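Local coordinates for protein mannonate dehydratase (Streptococcus suis, PDB 3BDK) that binds manganese and probably catalyses the dehydration of D-mannonate to 2-dehydro-3-deoxy-D-gluconate, at residues Q59-L63 against E64-E68; I86-H89 against E90-Q94. All blocks are in the same frame, centred on the assembly; numbering follows the deposited sequence.

Interaction 1: Q59-L63 against E64-E68; sequences QAWPL and ENILE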
loop_
_atom_site.group_PDB
_atom_site.type_symbol
_atom_site.label_atom_id
_atom_site.label_comp_id
_atom_site.label_asym_id
_atom_site.label_seq_id
_atom_site.Cartn_x
_atom_site.Cartn_y
_atom_site.Cartn_z
ATOM N N GLN A 59 -9.169 2.426 37.356
ATOM C CA GLN A 59 -9.884 3.670 37.658
ATOM C C GLN A 59 -10.623 4.264 36.462
ATOM O O GLN A 59 -10.291 3.977 35.317
ATOM C CB GLN A 59 -8.927 4.684 38.284
ATOM C CG GLN A 59 -8.616 4.398 39.761
ATOM C CD GLN A 59 -7.148 4.641 40.136
ATOM O OE1 GLN A 59 -6.524 5.607 39.687
ATOM N NE2 GLN A 59 -6.597 3.759 40.967
ATOM N N ALA A 60 -11.633 5.080 36.748
ATOM C CA ALA A 60 -12.575 5.579 35.746
ATOM C C ALA A 60 -11.950 6.487 34.692
ATOM O O ALA A 60 -10.976 7.181 34.959
ATOM C CB ALA A 60 -13.726 6.293 36.432
ATOM N N TRP A 61 -12.527 6.477 33.494
ATOM C CA TRP A 61 -12.055 7.314 32.388
ATOM C C TRP A 61 -12.887 8.603 32.289
ATOM O O TRP A 61 -14.051 8.555 31.892
ATOM C CB TRP A 61 -12.108 6.530 31.067
ATOM C CG TRP A 61 -10.917 5.621 30.808
ATOM C CD1 TRP A 61 -10.138 4.984 31.741
ATOM C CD2 TRP A 61 -10.400 5.234 29.527
ATOM N NE1 TRP A 61 -9.156 4.243 31.119
ATOM C CE2 TRP A 61 -9.294 4.376 29.762
ATOM C CE3 TRP A 61 -10.756 5.532 28.202
ATOM C CZ2 TRP A 61 -8.543 3.817 28.721
ATOM C CZ3 TRP A 61 -10.007 4.977 27.166
ATOM C CH2 TRP A 61 -8.914 4.128 27.433
ATOM N N PRO A 62 -12.285 9.756 32.656
ATOM C CA PRO A 62 -12.982 11.046 32.662
ATOM C C PRO A 62 -13.217 11.568 31.254
ATOM O O PRO A 62 -12.362 11.391 30.385
ATOM C CB PRO A 62 -11.999 11.978 33.389
ATOM C CG PRO A 62 -10.926 11.099 33.962
ATOM C CD PRO A 62 -10.881 9.901 33.087
ATOM N N LEU A 63 -14.355 12.222 31.037
ATOM C CA LEU A 63 -14.653 12.847 29.745
ATOM C C LEU A 63 -13.560 13.848 29.311
ATOM O O LEU A 63 -13.167 13.874 28.142
ATOM C CB LEU A 63 -16.023 13.529 29.772
ATOM C CG LEU A 63 -16.996 13.262 28.618
ATOM C CD1 LEU A 63 -17.994 14.408 28.482
ATOM C CD2 LEU A 63 -16.302 13.024 27.294
ATOM N N GLU A 64 -13.073 14.644 30.266
ATOM C CA GLU A 64 -11.949 15.585 30.070
ATOM C C GLU A 64 -10.744 14.990 29.315
ATOM O O GLU A 64 -10.059 15.694 28.563
ATOM C CB GLU A 64 -11.484 16.151 31.434
ATOM C CG GLU A 64 -12.164 17.456 31.905
ATOM C CD GLU A 64 -13.634 17.572 31.488
ATOM O OE1 GLU A 64 -13.895 17.719 30.269
ATOM O OE2 GLU A 64 -14.524 17.530 32.376
ATOM N N ASN A 65 -10.501 13.699 29.520
ATOM C CA ASN A 65 -9.352 13.027 28.946
ATOM C C ASN A 65 -9.597 12.502 27.538
ATOM O O ASN A 65 -8.701 12.525 26.689
ATOM C CB ASN A 65 -8.928 11.877 29.851
ATOM C CG ASN A 65 -8.076 12.331 31.001
ATOM O OD1 ASN A 65 -8.502 13.130 31.842
ATOM N ND2 ASN A 65 -6.860 11.817 31.056
ATOM N N ILE A 66 -10.808 12.014 27.300
ATOM C CA ILE A 66 -11.144 11.450 26.006
ATOM C C ILE A 66 -11.510 12.578 25.039
ATOM O O ILE A 66 -11.225 12.498 23.843
ATOM C CB ILE A 66 -12.235 10.329 26.108
ATOM C CG1 ILE A 66 -13.637 10.849 25.797
ATOM C CG2 ILE A 66 -12.193 9.616 27.471
ATOM C CD1 ILE A 66 -14.083 10.523 24.419
ATOM N N LEU A 67 -12.123 13.635 25.573
ATOM C CA LEU A 67 -12.405 14.836 24.800
ATOM C C LEU A 67 -11.111 15.491 24.323
ATOM O O LEU A 67 -10.989 15.815 23.140
ATOM C CB LEU A 67 -13.217 15.836 25.619
ATOM C CG LEU A 67 -14.712 15.580 25.808
ATOM C CD1 LEU A 67 -15.286 16.533 26.867
ATOM C CD2 LEU A 67 -15.493 15.669 24.489
ATOM N N GLU A 68 -10.147 15.666 25.229
ATOM C CA GLU A 68 -8.907 16.366 24.892
ATOM C C GLU A 68 -8.079 15.655 23.803
ATOM O O GLU A 68 -7.203 16.269 23.174
ATOM C CB GLU A 68 -8.069 16.672 26.142
ATOM C CG GLU A 68 -6.943 15.693 26.438
ATOM C CD GLU A 68 -5.862 16.288 27.330
ATOM O OE1 GLU A 68 -6.208 16.940 28.344
ATOM O OE2 GLU A 68 -4.661 16.095 27.026
#
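Pro62 and Leu63 turn the chain into helix 63-74: Asn65 N donates to Pro62 O at 3.1 Å, and Leu67 N to Leu63 O at 2.8 Å in a nearly straight bond (166°). The first donor stands well above the carbonyl plane of Pro62, 57° out of it and not on a lone pair, whereas the second is the regular i to i+4 bond. Proline suits the N-cap because its missing N-H costs no helical bond, while its carbonyl still takes the amide of Asn65. The ring of Pro62 lies across the end of Asn65, CG being 3.8 Å from OD1; the other arm of that amide, ND2, bonds weakly to Asp54. Leu63 supplies the apolar grip. Its branch atom CD2 presses on Leu67 CG at 3.4 Å, a tight fit, and meets Ile66 CG1 at 3.8 Å, so that one methyl serves the residues three and four places on. In Ile66, CG2 sits beside the backbone N and is thereby turned back toward the cap, 3.4 Å from Pro62 O and obliquely by the Trp61 ring, at 4.4 Å from CE3. Ile66 also rests on Ala116 and Ile118, and the Trp61 ring on Ala51 and Val55, which suits bulky apolar residues to this inner side. Glu64, in the first turn, places a negative charge where it may interact favourably with the positive end of the helix dipole. This is a proline-capped helix N-terminus, here in the beta-alpha-beta unit that links parallel strands 47-50 and 79-84 of the TIM barrel.

Interaction 2: I86-H89 against E90-Q94; sequences IPVH and EDIKQ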
loop_
_atom_site.group_PDB
_atom_site.type_symbol
_atom_site.label_atom_id
_atom_site.label_comp_id
_atom_site.label_asym_id
_atom_site.label_seq_id
_atom_site.Cartn_x
_atom_site.Cartn_y
_atom_site.Cartn_z
ATOM N N ILE A 86 -10.048 -0.011 26.431
ATOM C CA ILE A 86 -10.164 0.148 27.868
ATOM C C ILE A 86 -9.808 -1.233 28.461
ATOM O O ILE A 86 -10.573 -2.192 28.324
ATOM C CB ILE A 86 -11.585 0.558 28.299
ATOM C CG1 ILE A 86 -12.128 1.685 27.412
ATOM C CG2 ILE A 86 -11.589 0.960 29.770
ATOM C CD1 ILE A 86 -13.604 1.998 27.644
ATOM N N PRO A 87 -8.618 -1.344 29.069
ATOM C CA PRO A 87 -8.124 -2.590 29.672
ATOM C C PRO A 87 -8.833 -3.055 30.949
ATOM O O PRO A 87 -8.758 -2.398 31.988
ATOM C CB PRO A 87 -6.649 -2.278 29.973
ATOM C CG PRO A 87 -6.601 -0.786 30.132
ATOM C CD PRO A 87 -7.633 -0.249 29.169
ATOM N N VAL A 88 -9.499 -4.201 30.853
ATOM C CA VAL A 88 -10.008 -4.942 32.002
ATOM C C VAL A 88 -8.886 -5.269 33.005
ATOM O O VAL A 88 -7.820 -5.760 32.602
ATOM C CB VAL A 88 -10.640 -6.229 31.510
ATOM C CG1 VAL A 88 -11.316 -6.917 32.626
ATOM C CG2 VAL A 88 -11.636 -5.925 30.403
ATOM N N HIS A 89 -9.123 -4.966 34.291
ATOM C CA HIS A 89 -8.149 -5.180 35.382
ATOM C C HIS A 89 -7.937 -6.680 35.638
ATOM O O HIS A 89 -8.859 -7.485 35.460
ATOM C CB HIS A 89 -8.619 -4.468 36.689
ATOM C CG HIS A 89 -7.548 -4.338 37.743
ATOM N ND1 HIS A 89 -7.173 -5.380 38.568
ATOM C CD2 HIS A 89 -6.758 -3.290 38.089
ATOM C CE1 HIS A 89 -6.194 -4.985 39.366
ATOM N NE2 HIS A 89 -5.922 -3.719 39.095
ATOM N N GLU A 90 -6.735 -7.061 36.073
ATOM C CA GLU A 90 -6.461 -8.466 36.405
ATOM C C GLU A 90 -7.468 -9.008 37.405
ATOM O O GLU A 90 -7.920 -10.146 37.277
ATOM C CB GLU A 90 -5.042 -8.683 36.937
ATOM C CG GLU A 90 -3.956 -8.667 35.863
ATOM C CD GLU A 90 -4.088 -9.775 34.810
ATOM O OE1 GLU A 90 -4.448 -10.920 35.163
ATOM O OE2 GLU A 90 -3.816 -9.487 33.621
ATOM N N ASP A 91 -7.821 -8.190 38.389
ATOM C CA ASP A 91 -8.783 -8.580 39.412
ATOM C C ASP A 91 -10.143 -8.926 38.826
ATOM O O ASP A 91 -10.842 -9.778 39.368
ATOM C CB ASP A 91 -8.930 -7.485 40.471
ATOM C CG ASP A 91 -7.694 -7.343 41.344
ATOM O OD1 ASP A 91 -7.019 -8.368 41.597
ATOM O OD2 ASP A 91 -7.414 -6.203 41.789
ATOM N N ILE A 92 -10.525 -8.274 37.728
ATOM C CA ILE A 92 -11.763 -8.663 37.051
ATOM C C ILE A 92 -11.562 -9.999 36.349
ATOM O O ILE A 92 -12.402 -10.892 36.460
ATOM C CB ILE A 92 -12.289 -7.609 36.051
ATOM C CG1 ILE A 92 -12.672 -6.324 36.786
ATOM C CG2 ILE A 92 -13.502 -8.158 35.294
ATOM C CD1 ILE A 92 -12.798 -5.101 35.883
ATOM N N LYS A 93 -10.437 -10.123 35.645
ATOM C CA LYS A 93 -10.075 -11.348 34.934
ATOM C C LYS A 93 -10.012 -12.549 35.885
ATOM O O LYS A 93 -10.459 -13.642 35.527
ATOM C CB LYS A 93 -8.733 -11.177 34.199
ATOM C CG LYS A 93 -8.769 -10.444 32.842
ATOM C CD LYS A 93 -7.339 -10.179 32.344
ATOM C CE LYS A 93 -7.303 -9.396 31.032
ATOM N NZ LYS A 93 -5.939 -8.887 30.697
ATOM N N GLN A 94 -9.477 -12.333 37.090
ATOM C CA GLN A 94 -9.341 -13.378 38.115
ATOM C C GLN A 94 -10.616 -13.633 38.933
ATOM O O GLN A 94 -10.659 -14.562 39.740
ATOM C CB GLN A 94 -8.213 -13.023 39.078
ATOM C CG GLN A 94 -6.835 -13.423 38.634
ATOM C CD GLN A 94 -5.742 -12.692 39.411
ATOM O OE1 GLN A 94 -4.924 -13.310 40.103
ATOM N NE2 GLN A 94 -5.724 -11.372 39.300
HETATM O O HOH W 1 -7.513 -6.200 29.277
#
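Val88 meets Ile92 at about a right angle: with CG1 anti to the backbone N (chi1 -173°), that methyl lies against the branch point of Ile92, 3.6 Å from CB. Both beta-branched chains are buried against Phe201 of helix 191-210, a place that favours compact, rigid apolar groups. The carbonyl of Val88 has a different neighbour, a water that bridges Val88 O and Lys93 NZ by two weak bonds. His89 follows as the N-cap. Its CG is anti to the backbone N, which swings the ring over the start of helix 90-93 until ND1 accepts the backbone N-H of Asp91 at 2.9 Å from its N. The donor arrives at the ring edge only 10° out of plane, and the bond is close to straight; ND1 therefore acts here as an unprotonated acceptor, so that a neutral ring would carry its proton on NE2. The Asp91 side chain runs alongside the imidazole and points the same way, with the two planes 29° apart. Its OD2 packs closely beside the ring, 3.0 Å from His89 CE1. The carbonyl of His89 completes the turn, receiving Lys93 N at 3.1 Å in its own plane and Ile92 N more weakly. Lys93 then extends its chain past Val88 O to bond Met126 O, with a long, weak ion pair to Asp130 of the mannose pocket, while Glu90 OE1 is held by Tyr185. This histidine N-cap opens a short helix in the loop that follows barrel strand 79-84, and the Lys93 side chain lies about 8 Å from the bound D-mannose.

Overall arrangement
Both interactions are helix starts near the first two strands of the TIM barrel, 47-50 and 79-84, and their centres lie about 19 Å apart. They differ in how the cap is made: interaction 1 uses a proline, which can offer only its carbonyl, whereas interaction 2 adds a ring nitrogen. Interaction 1 begins the long helix 63-74 leading to strand 79-84; interaction 2 opens a short helix just after that strand, nearer the sugar, and has the more polar side-chain bonds, Lys93 and Glu90 both finding partners outside it. Each is partly buried, with an apolar inner side. They join through Trp61, whose CZ3 packs on Ile86 CG1 at 3.9 Å, so the two loops are in direct contact.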